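Phosphoglycerol transferase GacH (Streptococcus pyogenes MGAS5005, PDB 6DGM) probably transfers glycerol phosphate onto the rhamnose polysaccharide of the streptococcal cell wall, using an extracellular sulfatase-like domain that binds manganese and sn-glycerol-1-phosphate. Local coordinates at residues 332-336 against 354-358. Sequence-based numbering, arbitrary orientation.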
loop_
_atom_site.group_PDB
_atom_site.type_symbol
_atom_site.label_atom_id
_atom_site.label_comp_id
_atom_site.label_asym_id
_atom_site.label_seq_id
_atom_site.Cartn_x
_atom_site.Cartn_y
_atom_site.Cartn_z
ATOM N N LEU A 332 -7.978 -16.102 -5.023
ATOM C CA LEU A 332 -6.572 -16.486 -5.126
ATOM C C LEU A 332 -5.700 -15.598 -4.249
ATOM O O LEU A 332 -4.836 -16.086 -3.513
ATOM C CB LEU A 332 -6.113 -16.399 -6.579
ATOM C CG LEU A 332 -4.608 -16.437 -6.860
ATOM C CD1 LEU A 332 -3.979 -17.716 -6.363
ATOM C CD2 LEU A 332 -4.382 -16.264 -8.347
ATOM N N LEU A 333 -5.914 -14.286 -4.316
ATOM C CA LEU A 333 -5.088 -13.371 -3.534
ATOM C C LEU A 333 -5.343 -13.519 -2.039
ATOM O O LEU A 333 -4.454 -13.227 -1.235
ATOM C CB LEU A 333 -5.295 -11.934 -4.006
ATOM C CG LEU A 333 -4.820 -11.683 -5.440
ATOM C CD1 LEU A 333 -5.350 -10.371 -5.969
ATOM C CD2 LEU A 333 -3.301 -11.708 -5.490
ATOM N N THR A 334 -6.537 -13.980 -1.649
ATOM C CA THR A 334 -6.779 -14.300 -0.243
ATOM C C THR A 334 -5.990 -15.530 0.181
ATOM O O THR A 334 -5.429 -15.559 1.284
ATOM C CB THR A 334 -8.276 -14.499 -0.010
ATOM O OG1 THR A 334 -8.953 -13.282 -0.347
ATOM C CG2 THR A 334 -8.571 -14.834 1.447
ATOM N N GLU A 335 -5.922 -16.545 -0.691
ATOM C CA GLU A 335 -5.063 -17.701 -0.429
ATOM C C GLU A 335 -3.600 -17.284 -0.306
ATOM O O GLU A 335 -2.874 -17.785 0.561
ATOM C CB GLU A 335 -5.234 -18.736 -1.537
ATOM C CG GLU A 335 -6.556 -19.466 -1.461
ATOM C CD GLU A 335 -6.567 -20.501 -0.348
ATOM O OE1 GLU A 335 -5.990 -21.592 -0.541
ATOM O OE2 GLU A 335 -7.143 -20.212 0.719
ATOM N N VAL A 336 -3.142 -16.367 -1.163
ATOM C CA VAL A 336 -1.780 -15.847 -1.035
ATOM C C VAL A 336 -1.597 -15.162 0.313
ATOM O O VAL A 336 -0.651 -15.454 1.054
ATOM C CB VAL A 336 -1.432 -14.911 -2.206
ATOM C CG1 VAL A 336 -0.064 -14.258 -1.996
ATOM C CG2 VAL A 336 -1.485 -15.682 -3.535
ATOM N N ILE A 354 0.572 -22.442 -4.354
ATOM C CA ILE A 354 -0.252 -21.253 -4.512
ATOM C C ILE A 354 0.483 -20.201 -5.344
ATOM O O ILE A 354 -0.124 -19.514 -6.175
ATOM C CB ILE A 354 -0.690 -20.738 -3.131
ATOM C CG1 ILE A 354 -1.586 -21.770 -2.430
ATOM C CG2 ILE A 354 -1.394 -19.379 -3.253
ATOM C CD1 ILE A 354 -1.836 -21.452 -0.967
ATOM N N GLN A 355 1.798 -20.061 -5.140
ATOM C CA GLN A 355 2.563 -19.112 -5.939
ATOM C C GLN A 355 2.572 -19.504 -7.408
ATOM O O GLN A 355 2.595 -18.622 -8.273
ATOM C CB GLN A 355 3.991 -18.981 -5.390
ATOM C CG GLN A 355 4.076 -18.111 -4.159
ATOM C CD GLN A 355 3.768 -16.636 -4.440
ATOM O OE1 GLN A 355 3.943 -16.139 -5.560
ATOM N NE2 GLN A 355 3.295 -15.936 -3.416
ATOM N N ASN A 356 2.539 -20.811 -7.712
ATOM C CA ASN A 356 2.461 -21.214 -9.108
ATOM C C ASN A 356 1.145 -20.757 -9.719
ATOM O O ASN A 356 1.114 -20.295 -10.866
ATOM C CB ASN A 356 2.659 -22.712 -9.273
ATOM C CG ASN A 356 2.575 -23.133 -10.719
ATOM O OD1 ASN A 356 1.530 -23.569 -11.177
ATOM N ND2 ASN A 356 3.676 -22.988 -11.448
ATOM N N ASP A 357 0.041 -20.879 -8.969
ATOM C CA ASP A 357 -1.224 -20.320 -9.434
ATOM C C ASP A 357 -1.068 -18.829 -9.716
ATOM O O ASP A 357 -1.457 -18.333 -10.782
ATOM C CB ASP A 357 -2.322 -20.510 -8.383
ATOM C CG ASP A 357 -2.733 -21.957 -8.192
ATOM O OD1 ASP A 357 -2.482 -22.791 -9.082
ATOM O OD2 ASP A 357 -3.322 -22.257 -7.132
ATOM N N LEU A 358 -0.505 -18.092 -8.750
ATOM C CA LEU A 358 -0.350 -16.648 -8.901
ATOM C C LEU A 358 0.561 -16.288 -10.063
ATOM O O LEU A 358 0.243 -15.381 -10.842
ATOM C CB LEU A 358 0.160 -16.049 -7.592
ATOM C CG LEU A 358 0.420 -14.548 -7.634
ATOM C CD1 LEU A 358 -0.851 -13.785 -7.942
ATOM C CD2 LEU A 358 1.027 -14.061 -6.319
#
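Ile354 and Leu332 bury the largest shares of a roughly antiparallel helix-helix contact between helices 328-339 and 349-365, the last two helices of this chain, whose core is a sulfatase-like alkaline-phosphatase-clan fold. The short axes pass 9.9 Å apart at 141° between their N-to-C directions, and no hydrogen bond crosses; methyl groups do the work. Ile354 spans Glu335 and Val336. Its CG2 lies 3.7 Å from Val336 CG2, the two side chains sliding past each other in opposite directions, while CD1 branches off at roughly a right angle to it and rests 4.1 Å from Glu335 O. That fork follows from chi1 of -64°, which sets CG1 beside the backbone N and CG2 anti to it. Leu332 reaches to Asp357 and Leu358 with both methyls: CD1 packs 3.8 Å from Asp357 CB, and CD2 sits 4.1 Å from Leu358 CA. Asp357 thus gives its methylene to the interface, whereas its OD2 is turned to Tyr21 OH on helix 11-29, with which it hydrogen-bonds; that helix also touches Leu332 and Glu335. Leu358 divides its branches, CD1 meeting Leu333 CD2 at 4.0 Å and CD2 meeting Val336 CG2 at 4.1 Å, crossing both side chains at about a right angle. The Gln355 amide borders the apolar patch, its NE2 bonded to Ala340 O and its OE1 to Asn104 ND2; bent at chi2, the chain brings NE2 to 4.0 Å from Val336 CG1.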